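Side-chain contacts in nucleoporin NUP170 (PDB 5HAX), which probably serves as a scaffold nucleoporin of the nuclear pore complex, combining a beta-propeller domain with an alpha-helical domain: residues A[64-67]-A[72-75]; A[83-86]-A[91-94]; A[96-101]-A[155-160]; A[141-146]-A[187-192]. All coordinates share one frame; numbering follows the deposited sequence.

Contact 1: A[64-67]-A[72-75]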
loop_
_atom_site.group_PDB
_atom_site.type_symbol
_atom_site.label_atom_id
_atom_site.label_comp_id
_atom_site.label_asym_id
_atom_site.label_seq_id
_atom_site.Cartn_x
_atom_site.Cartn_y
_atom_site.Cartn_z
ATOM N N GLU A 64 9.230 -12.327 30.679
ATOM C CA GLU A 64 9.727 -12.179 32.044
ATOM C C GLU A 64 9.449 -10.778 32.574
ATOM O O GLU A 64 8.991 -10.608 33.710
ATOM C CB GLU A 64 11.226 -12.480 32.092
ATOM C CG GLU A 64 11.595 -13.918 31.769
ATOM C CD GLU A 64 13.096 -14.124 31.677
ATOM O OE1 GLU A 64 13.524 -15.197 31.201
ATOM O OE2 GLU A 64 13.849 -13.213 32.083
ATOM N N HIS A 65 9.728 -9.756 31.762
ATOM C CA HIS A 65 9.451 -8.384 32.174
ATOM C C HIS A 65 7.953 -8.126 32.277
ATOM O O HIS A 65 7.497 -7.457 33.212
ATOM C CB HIS A 65 10.089 -7.402 31.190
ATOM C CG HIS A 65 11.585 -7.349 31.264
ATOM N ND1 HIS A 65 12.262 -6.986 32.408
ATOM C CD2 HIS A 65 12.532 -7.595 30.328
ATOM C CE1 HIS A 65 13.562 -7.019 32.176
ATOM N NE2 HIS A 65 13.753 -7.386 30.921
ATOM N N LEU A 66 7.172 -8.645 31.326
ATOM C CA LEU A 66 5.736 -8.384 31.315
ATOM C C LEU A 66 5.063 -8.959 32.556
ATOM O O LEU A 66 4.264 -8.282 33.212
ATOM C CB LEU A 66 5.107 -8.961 30.045
ATOM C CG LEU A 66 5.262 -8.126 28.769
ATOM C CD1 LEU A 66 4.868 -8.943 27.550
ATOM C CD2 LEU A 66 4.428 -6.853 28.846
ATOM N N ASN A 67 5.373 -10.212 32.891
ATOM C CA ASN A 67 4.835 -10.811 34.105
ATOM C C ASN A 67 5.465 -10.234 35.366
ATOM O O ASN A 67 4.947 -10.477 36.462
ATOM C CB ASN A 67 5.025 -12.326 34.071
ATOM C CG ASN A 67 4.115 -13.001 33.062
ATOM O OD1 ASN A 67 3.574 -12.352 32.167
ATOM N ND2 ASN A 67 3.938 -14.309 33.205
ATOM N N PHE A 72 1.321 -1.505 35.151
ATOM C CA PHE A 72 0.890 -1.221 33.787
ATOM C C PHE A 72 1.881 -1.773 32.770
ATOM O O PHE A 72 3.098 -1.672 32.956
ATOM C CB PHE A 72 0.721 0.291 33.594
ATOM C CG PHE A 72 0.026 0.670 32.320
ATOM C CD1 PHE A 72 -1.317 0.385 32.137
ATOM C CD2 PHE A 72 0.712 1.326 31.311
ATOM C CE1 PHE A 72 -1.961 0.735 30.966
ATOM C CE2 PHE A 72 0.073 1.682 30.137
ATOM C CZ PHE A 72 -1.266 1.386 29.965
ATOM N N THR A 73 1.344 -2.346 31.689
ATOM C CA THR A 73 2.135 -2.826 30.563
ATOM C C THR A 73 1.414 -2.486 29.263
ATOM O O THR A 73 0.211 -2.213 29.253
ATOM C CB THR A 73 2.382 -4.340 30.632
ATOM O OG1 THR A 73 1.134 -5.037 30.527
ATOM C CG2 THR A 73 3.071 -4.719 31.936
ATOM N N LYS A 74 2.162 -2.519 28.159
ATOM C CA LYS A 74 1.605 -2.171 26.858
ATOM C C LYS A 74 2.518 -2.694 25.754
ATOM O O LYS A 74 3.741 -2.706 25.912
ATOM C CB LYS A 74 1.431 -0.654 26.726
ATOM C CG LYS A 74 0.606 -0.224 25.529
ATOM C CD LYS A 74 0.139 1.217 25.670
ATOM C CE LYS A 74 -0.688 1.661 24.471
ATOM N NZ LYS A 74 -1.829 0.742 24.189
ATOM N N LEU A 75 1.909 -3.119 24.644
ATOM C CA LEU A 75 2.616 -3.588 23.458
ATOM C C LEU A 75 2.251 -2.722 22.258
ATOM O O LEU A 75 1.170 -2.127 22.211
ATOM C CB LEU A 75 2.274 -5.051 23.140
ATOM C CG LEU A 75 2.749 -6.118 24.126
ATOM C CD1 LEU A 75 2.078 -7.454 23.843
ATOM C CD2 LEU A 75 4.255 -6.255 24.052
#
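L66, close to the C-terminal end of helix 60-67, lies against T73 at the start of strand 73-78, and this pair makes up most of the contact. One methyl does the tight packing: L66 CD2 sits 3.7 Å from T73 CB. From there it also comes within 4.0 Å of T73 CG2 and 4.1 Å of T73 OG1, so that both branches of the threonine flank the leucine methyl. T73 directs its CB at the helix, and its first torsion of 64° places the hydroxyl between backbone N and carbonyl carbon while CG2 takes the place opposite the carbonyl carbon. CG2 thereby also faces the helix backbone, 4.0 Å from L66 O. The two side chains cross at a slant rather than meeting end on.

The other branch of the leucine is held more loosely. L66 CD1 and L75 CD2 are 4.5 Å apart, a distance at the margin of contact, and L75 rests on A86 of the neighbouring strand as well. All three residues remain partly exposed, and the interface buries 150 Å² in all. On the solvent side, E64 and N67 are exposed and make no contact with 72-75. H65 turns its ring end away from strand 73-78 and stacks on F93 instead, giving the helix a second hold on the same four-stranded propeller blade.

No hydrogen bond or salt bridge joins 64-67 to 72-75. L66 is therefore seated on strand 73-78 by van der Waals fit and by the removal of a few methyl groups from water.

Contact 2: A[83-86]-A[91-94]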
loop_
_atom_site.group_PDB
_atom_site.type_symbol
_atom_site.label_atom_id
_atom_site.label_comp_id
_atom_site.label_asym_id
_atom_site.label_seq_id
_atom_site.Cartn_x
_atom_site.Cartn_y
_atom_site.Cartn_z
ATOM N N TYR A 83 10.037 -3.636 13.665
ATOM C CA TYR A 83 10.289 -3.666 15.097
ATOM C C TYR A 83 8.975 -3.657 15.867
ATOM O O TYR A 83 7.970 -3.102 15.413
ATOM C CB TYR A 83 11.142 -2.473 15.541
ATOM C CG TYR A 83 12.629 -2.694 15.397
ATOM C CD1 TYR A 83 13.251 -2.567 14.165
ATOM C CD2 TYR A 83 13.409 -3.024 16.496
ATOM C CE1 TYR A 83 14.609 -2.767 14.028
ATOM C CE2 TYR A 83 14.771 -3.227 16.370
ATOM C CZ TYR A 83 15.366 -3.096 15.133
ATOM O OH TYR A 83 16.720 -3.296 15.000
ATOM N N ALA A 84 9.001 -4.289 17.036
ATOM C CA ALA A 84 7.934 -4.221 18.022
ATOM C C ALA A 84 8.504 -3.652 19.315
ATOM O O ALA A 84 9.722 -3.555 19.489
ATOM C CB ALA A 84 7.313 -5.602 18.264
ATOM N N TRP A 85 7.616 -3.259 20.225
ATOM C CA TRP A 85 8.061 -2.716 21.500
ATOM C C TRP A 85 7.100 -3.125 22.603
ATOM O O TRP A 85 5.930 -3.436 22.362
ATOM C CB TRP A 85 8.199 -1.187 21.461
ATOM C CG TRP A 85 6.947 -0.441 21.097
ATOM C CD1 TRP A 85 6.580 -0.022 19.854
ATOM C CD2 TRP A 85 5.911 -0.008 21.989
ATOM N NE1 TRP A 85 5.377 0.639 19.913
ATOM C CE2 TRP A 85 4.946 0.662 21.212
ATOM C CE3 TRP A 85 5.704 -0.125 23.367
ATOM C CZ2 TRP A 85 3.791 1.212 21.764
ATOM C CZ3 TRP A 85 4.556 0.422 23.913
ATOM C CH2 TRP A 85 3.615 1.083 23.113
ATOM N N ALA A 86 7.626 -3.125 23.824
ATOM C CA ALA A 86 6.860 -3.429 25.021
ATOM C C ALA A 86 7.295 -2.468 26.115
ATOM O O ALA A 86 8.496 -2.291 26.340
ATOM C CB ALA A 86 7.075 -4.879 25.471
ATOM N N SER A 91 9.741 1.438 32.024
ATOM C CA SER A 91 10.789 0.855 31.197
ATOM C C SER A 91 10.239 0.478 29.827
ATOM O O SER A 91 9.082 0.071 29.696
ATOM C CB SER A 91 11.399 -0.379 31.874
ATOM O OG SER A 91 12.109 -0.017 33.046
ATOM N N LEU A 92 11.088 0.611 28.806
ATOM C CA LEU A 92 10.716 0.359 27.419
ATOM C C LEU A 92 11.722 -0.581 26.771
ATOM O O LEU A 92 12.932 -0.444 26.977
ATOM C CB LEU A 92 10.649 1.668 26.627
ATOM C CG LEU A 92 10.365 1.537 25.131
ATOM C CD1 LEU A 92 9.014 0.875 24.892
ATOM C CD2 LEU A 92 10.428 2.902 24.472
ATOM N N PHE A 93 11.220 -1.520 25.967
ATOM C CA PHE A 93 12.059 -2.518 25.309
ATOM C C PHE A 93 11.625 -2.676 23.858
ATOM O O PHE A 93 10.460 -2.982 23.589
ATOM C CB PHE A 93 11.983 -3.861 26.039
ATOM C CG PHE A 93 12.470 -3.802 27.456
ATOM C CD1 PHE A 93 13.821 -3.898 27.740
ATOM C CD2 PHE A 93 11.577 -3.641 28.503
ATOM C CE1 PHE A 93 14.274 -3.839 29.045
ATOM C CE2 PHE A 93 12.024 -3.581 29.810
ATOM C CZ PHE A 93 13.375 -3.681 30.080
ATOM N N LEU A 94 12.565 -2.477 22.936
ATOM C CA LEU A 94 12.351 -2.645 21.505
ATOM C C LEU A 94 13.091 -3.883 21.015
ATOM O O LEU A 94 14.099 -4.290 21.600
ATOM C CB LEU A 94 12.840 -1.422 20.721
ATOM C CG LEU A 94 12.154 -0.068 20.920
ATOM C CD1 LEU A 94 12.380 0.490 22.318
ATOM C CD2 LEU A 94 12.664 0.915 19.877
#
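W85 and L94 face each other in a beta hairpin, strands 83-88 and 91-96, which forms the middle of a four-stranded antiparallel propeller blade. They are a non-hydrogen-bonded pair; A86 and F93 beside them form the hydrogen-bonded pair. A86 N donates to F93 O at 2.8 Å, and F93 N returns a bond of 2.9 Å to A86 O.

The tryptophan can be traced outward from its backbone. W85 CB lies 3.6 Å from F93 O. On the side-chain side, W85 CB is 4.1 Å from L94 CG, and W85 CB is equally 4.1 Å from L92 CD1. The first torsion, 58°, tucks CG in over the main chain of W85, and from there the indole swings away from strand 91-96. W85 CE3 still meets the partner strand, with L92 CD1 coming at it obliquely at 3.8 Å, so one methyl spans CB and CE3. One atom further out, CZ3 is already beside the backbone oxygen of K74 on the other neighbouring strand. The ring also meets that of F78 at about 40° between planes and touches V117 of the next blade, so the indole helps fill the space between blades.

L92 reaches back with its CG anti to the backbone N (chi1 176°), which brings L92 CD1 to A86 O, 3.5 Å away. The F93 ring leads off on the sheet face shared with A86; F93 CD2 lies 4.0 Å from A86 O, which sits at the ring edge near its plane.

Contact 3: A[96-101]-A[155-160]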
loop_
_atom_site.group_PDB
_atom_site.type_symbol
_atom_site.label_atom_id
_atom_site.label_comp_id
_atom_site.label_asym_id
_atom_site.label_seq_id
_atom_site.Cartn_x
_atom_site.Cartn_y
_atom_site.Cartn_z
ATOM N N ASP A 96 13.719 -6.380 17.102
ATOM C CA ASP A 96 13.439 -6.719 15.710
ATOM C C ASP A 96 12.741 -8.073 15.666
ATOM O O ASP A 96 13.358 -9.107 15.944
ATOM C CB ASP A 96 14.743 -6.735 14.915
ATOM C CG ASP A 96 14.585 -7.326 13.528
ATOM O OD1 ASP A 96 13.482 -7.237 12.949
ATOM O OD2 ASP A 96 15.577 -7.880 13.013
ATOM N N TYR A 97 11.452 -8.079 15.315
ATOM C CA TYR A 97 10.678 -9.313 15.350
ATOM C C TYR A 97 10.950 -10.226 14.162
ATOM O O TYR A 97 10.550 -11.393 14.201
ATOM C CB TYR A 97 9.177 -9.006 15.433
ATOM C CG TYR A 97 8.598 -8.250 14.252
ATOM C CD1 TYR A 97 8.334 -8.892 13.049
ATOM C CD2 TYR A 97 8.287 -6.901 14.355
ATOM C CE1 TYR A 97 7.798 -8.206 11.976
ATOM C CE2 TYR A 97 7.747 -6.208 13.288
ATOM C CZ TYR A 97 7.507 -6.865 12.102
ATOM O OH TYR A 97 6.971 -6.176 11.040
ATOM N N THR A 98 11.618 -9.736 13.114
ATOM C CA THR A 98 12.009 -10.604 12.010
ATOM C C THR A 98 13.214 -11.465 12.360
ATOM O O THR A 98 13.421 -12.509 11.732
ATOM C CB THR A 98 12.328 -9.777 10.760
ATOM O OG1 THR A 98 13.584 -9.110 10.928
ATOM C CG2 THR A 98 11.232 -8.749 10.488
ATOM N N HIS A 99 14.004 -11.052 13.349
ATOM C CA HIS A 99 15.192 -11.777 13.770
ATOM C C HIS A 99 14.793 -13.005 14.592
ATOM O O HIS A 99 13.895 -12.921 15.433
ATOM C CB HIS A 99 16.096 -10.861 14.593
ATOM C CG HIS A 99 17.465 -11.415 14.839
ATOM N ND1 HIS A 99 17.711 -12.397 15.772
ATOM C CD2 HIS A 99 18.663 -11.113 14.285
ATOM C CE1 HIS A 99 19.000 -12.685 15.776
ATOM N NE2 HIS A 99 19.601 -11.918 14.883
ATOM N N PRO A 100 15.439 -14.156 14.375
ATOM C CA PRO A 100 15.000 -15.374 15.078
ATOM C C PRO A 100 15.321 -15.374 16.564
ATOM O O PRO A 100 14.570 -15.978 17.342
ATOM C CB PRO A 100 15.749 -16.489 14.338
ATOM C CG PRO A 100 16.964 -15.825 13.794
ATOM C CD PRO A 100 16.546 -14.427 13.442
ATOM N N ASN A 101 16.412 -14.733 16.982
ATOM C CA ASN A 101 16.780 -14.606 18.394
ATOM C C ASN A 101 17.187 -13.161 18.656
ATOM O O ASN A 101 18.379 -12.853 18.797
ATOM C CB ASN A 101 17.905 -15.575 18.760
ATOM C CG ASN A 101 18.233 -15.552 20.238
ATOM O OD1 ASN A 101 17.350 -15.379 21.079
ATOM N ND2 ASN A 101 19.508 -15.721 20.563
ATOM N N SER A 155 21.032 -8.702 6.464
ATOM C CA SER A 155 19.997 -9.716 6.636
ATOM C C SER A 155 18.632 -9.256 6.148
ATOM O O SER A 155 17.772 -10.100 5.878
ATOM C CB SER A 155 19.898 -10.114 8.110
ATOM O OG SER A 155 21.184 -10.292 8.678
ATOM N N GLY A 156 18.417 -7.951 6.029
ATOM C CA GLY A 156 17.138 -7.413 5.622
ATOM C C GLY A 156 16.291 -6.867 6.750
ATOM O O GLY A 156 15.079 -6.711 6.564
ATOM N N SER A 157 16.887 -6.578 7.906
ATOM C CA SER A 157 16.176 -6.028 9.052
ATOM C C SER A 157 16.966 -4.845 9.590
ATOM O O SER A 157 18.181 -4.945 9.788
ATOM C CB SER A 157 15.980 -7.086 10.140
ATOM O OG SER A 157 17.223 -7.572 10.612
ATOM N N LYS A 158 16.270 -3.738 9.835
ATOM C CA LYS A 158 16.931 -2.481 10.161
ATOM C C LYS A 158 17.711 -2.596 11.467
ATOM O O LYS A 158 17.245 -3.196 12.439
ATOM C CB LYS A 158 15.897 -1.356 10.264
ATOM C CG LYS A 158 14.930 -1.261 9.080
ATOM C CD LYS A 158 15.602 -0.714 7.829
ATOM C CE LYS A 158 14.743 -0.940 6.589
ATOM N NZ LYS A 158 13.368 -0.377 6.724
ATOM N N SER A 159 18.913 -2.021 11.479
ATOM C CA SER A 159 19.712 -1.893 12.693
ATOM C C SER A 159 19.326 -0.595 13.390
ATOM O O SER A 159 19.395 0.480 12.786
ATOM C CB SER A 159 21.205 -1.904 12.368
ATOM O OG SER A 159 21.968 -1.494 13.489
ATOM N N LEU A 160 18.938 -0.691 14.658
ATOM C CA LEU A 160 18.354 0.425 15.390
ATOM C C LEU A 160 19.307 0.878 16.490
ATOM O O LEU A 160 19.676 0.084 17.363
ATOM C CB LEU A 160 16.999 0.027 15.978
ATOM C CG LEU A 160 16.085 1.184 16.382
ATOM C CD1 LEU A 160 14.632 0.772 16.238
ATOM C CD2 LEU A 160 16.374 1.635 17.806
HETATM O O HOH W 1 13.546 -5.113 11.055
#
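An Asx turn within a type I beta turn, D96 to H99, opens the loop that follows strand 91-96 in one propeller blade, and its aspartate reaches across to segment 155-160, at the beginning of the last strand of the next. The two oxygens of the D96 carboxylate divide the work. D96 OD1 serves its own turn: T98 N donates to it at 3.1 Å from well above the carboxylate plane, 63° out, whereas T98 OG1 donates to D96 OD1 at 2.8 Å on the syn side, only 17° from that plane. D96 OD2 faces the other segment, accepting a hydrogen bond of 2.9 Å from S157 OG. The bond is weak because the approach is steeply bent: D96 OD2 is almost as near to S157 CB, at 3.0 Å.

A first torsion of 169° swings the carboxylate of D96 out toward S157. T98 OG1, 3.2 Å from S157 CB, crowds the same side of that carbon as D96 OD2. The two T98 donors on OD1 probably restrict rotation of the buried carboxylate, to which S157 adds little, and would be expected to stabilise its negative charge.

Y83, whose hydroxyl bonds to K158 O, lies beside D96 and ties the same segment to the hairpin strand 83-88. A water adds a second, looser bridge: it lies 2.8 Å from D96 OD1, to which it can donate, and accepts a weak bond from K158 N at 3.3 Å.

Contact 4: A[141-146]-A[187-192]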
loop_
_atom_site.group_PDB
_atom_site.type_symbol
_atom_site.label_atom_id
_atom_site.label_comp_id
_atom_site.label_asym_id
_atom_site.label_seq_id
_atom_site.Cartn_x
_atom_site.Cartn_y
_atom_site.Cartn_z
ATOM N N SER A 141 4.310 12.035 33.341
ATOM C CA SER A 141 4.962 13.263 33.776
ATOM C C SER A 141 5.549 14.091 32.642
ATOM O O SER A 141 5.654 15.310 32.786
ATOM C CB SER A 141 6.081 12.935 34.778
ATOM O OG SER A 141 6.667 14.115 35.298
ATOM N N GLU A 142 5.927 13.477 31.520
ATOM C CA GLU A 142 6.609 14.212 30.462
ATOM C C GLU A 142 6.557 13.415 29.165
ATOM O O GLU A 142 6.223 12.228 29.149
ATOM C CB GLU A 142 8.063 14.501 30.852
ATOM C CG GLU A 142 8.873 13.240 31.123
ATOM C CD GLU A 142 10.225 13.530 31.743
ATOM O OE1 GLU A 142 10.876 12.575 32.218
ATOM O OE2 GLU A 142 10.637 14.709 31.755
ATOM N N ILE A 143 6.896 14.099 28.070
ATOM C CA ILE A 143 7.121 13.478 26.768
ATOM C C ILE A 143 8.596 13.637 26.426
ATOM O O ILE A 143 9.176 14.713 26.618
ATOM C CB ILE A 143 6.243 14.094 25.660
ATOM C CG1 ILE A 143 4.755 13.916 25.981
ATOM C CG2 ILE A 143 6.562 13.446 24.317
ATOM C CD1 ILE A 143 4.170 15.028 26.826
ATOM N N ILE A 144 9.193 12.572 25.898
ATOM C CA ILE A 144 10.629 12.499 25.649
ATOM C C ILE A 144 10.847 12.173 24.178
ATOM O O ILE A 144 10.211 11.260 23.639
ATOM C CB ILE A 144 11.296 11.439 26.547
ATOM C CG1 ILE A 144 10.993 11.730 28.022
ATOM C CG2 ILE A 144 12.801 11.404 26.306
ATOM C CD1 ILE A 144 11.252 10.558 28.942
ATOM N N LEU A 145 11.745 12.917 23.536
ATOM C CA LEU A 145 12.131 12.674 22.151
ATOM C C LEU A 145 13.509 12.030 22.113
ATOM O O LEU A 145 14.435 12.497 22.783
ATOM C CB LEU A 145 12.147 13.974 21.348
ATOM C CG LEU A 145 10.872 14.816 21.359
ATOM C CD1 LEU A 145 11.066 16.050 20.491
ATOM C CD2 LEU A 145 9.675 14.002 20.888
ATOM N N LEU A 146 13.639 10.962 21.327
ATOM C CA LEU A 146 14.915 10.297 21.106
ATOM C C LEU A 146 15.177 10.191 19.613
ATOM O O LEU A 146 14.277 9.856 18.836
ATOM C CB LEU A 146 14.941 8.896 21.728
ATOM C CG LEU A 146 14.845 8.807 23.251
ATOM C CD1 LEU A 146 14.876 7.353 23.694
ATOM C CD2 LEU A 146 15.965 9.589 23.916
ATOM N N ILE A 187 4.481 16.590 15.409
ATOM C CA ILE A 187 4.098 15.593 16.409
ATOM C C ILE A 187 2.844 16.084 17.124
ATOM O O ILE A 187 2.867 17.138 17.771
ATOM C CB ILE A 187 5.233 15.342 17.418
ATOM C CG1 ILE A 187 6.484 14.825 16.697
ATOM C CG2 ILE A 187 4.788 14.355 18.490
ATOM C CD1 ILE A 187 7.716 14.767 17.578
ATOM N N PHE A 188 1.761 15.309 17.028
ATOM C CA PHE A 188 0.489 15.631 17.663
ATOM C C PHE A 188 0.150 14.603 18.739
ATOM O O PHE A 188 0.449 13.413 18.597
ATOM C CB PHE A 188 -0.641 15.688 16.629
ATOM C CG PHE A 188 -0.501 16.806 15.631
ATOM C CD1 PHE A 188 -0.777 18.114 15.992
ATOM C CD2 PHE A 188 -0.104 16.547 14.330
ATOM C CE1 PHE A 188 -0.654 19.143 15.075
ATOM C CE2 PHE A 188 0.021 17.573 13.408
ATOM C CZ PHE A 188 -0.256 18.873 13.782
ATOM N N LEU A 189 -0.499 15.071 19.813
ATOM C CA LEU A 189 -0.778 14.256 20.991
ATOM C C LEU A 189 -2.240 14.371 21.404
ATOM O O LEU A 189 -2.866 15.425 21.257
ATOM C CB LEU A 189 0.088 14.674 22.186
ATOM C CG LEU A 189 1.588 14.871 21.972
ATOM C CD1 LEU A 189 2.191 15.465 23.233
ATOM C CD2 LEU A 189 2.274 13.564 21.613
ATOM N N GLY A 190 -2.764 13.277 21.958
ATOM C CA GLY A 190 -4.109 13.218 22.508
ATOM C C GLY A 190 -4.195 12.060 23.479
ATOM O O GLY A 190 -3.296 11.221 23.553
ATOM N N GLY A 191 -5.290 12.013 24.229
ATOM C CA GLY A 191 -5.420 10.978 25.235
ATOM C C GLY A 191 -6.819 10.822 25.787
ATOM O O GLY A 191 -7.805 11.235 25.173
ATOM N N GLU A 192 -6.884 10.211 26.973
ATOM C CA GLU A 192 -8.133 9.775 27.582
ATOM C C GLU A 192 -8.603 10.703 28.700
ATOM O O GLU A 192 -9.464 10.315 29.498
ATOM C CB GLU A 192 -7.976 8.344 28.100
ATOM C CG GLU A 192 -7.551 7.360 27.010
ATOM C CD GLU A 192 -7.466 5.928 27.501
ATOM O OE1 GLU A 192 -7.127 5.719 28.685
ATOM O OE2 GLU A 192 -7.740 5.009 26.699
#
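I143 reaches over toward L189 until the two side chains meet tip to tip, the leucine methyl CD1 lying 4.1 Å from both I143 CG1 and I143 CD1. That one methyl touches two successive carbons follows from the bend of the isoleucine: its second torsion of 88° lays the CG1-CD1 bond crosswise to the approaching L189 CD1. L189 meets it with a nearly straight chain (chi2 172°).

Two residues on from I143 and two back from L189, L145 and I187 make the companion pair in a different manner. Their side chains lie alongside one another, heading opposite ways, with L145 CD2 and I187 CD1 3.9 Å apart. The backbones stay well separated, CA to CA 9.8 Å for I143 and L189 and 10.3 Å for L145 and I187, so the gap between them is bridged by side chains alone, with no hydrogen bond between the segments.

This is the face-to-face packing of neighbouring blades in a beta-propeller: strand 142-151 belongs to one four-stranded sheet and strand 187-190 to the next, and alternate residues of each turn into the seam between them. All four touching residues are buried. V136 of the first blade touches I143, L145 and I187, while I179 and I200 of the second blade pack on L189, so the aliphatic layer extends beyond the two pairs. F188, in keeping with the alternation of the strand, turns to V180 and E199 within its own blade.

How the contacts relate
Contacts 2 and 4 are buried, contact 3 is partly so, and contact 1 lies at the surface. Contacts 1 and 2 share a blade through the adjacent strands 73-78 and 83-88, with centres 10 Å apart. Contact 2 alone relies on backbone hydrogen bonds within a sheet. Contacts 3 and 4 instead join successive blades and both use the blade containing 142-151 and 159-170, yet polar side chains and water bridge the segments in one, whereas aliphatic groups fill the seam in the other. Y83 connects contacts 2 and 3. Contact 4 touches none of the others, its nearest atoms being about 6 Å from contact 2.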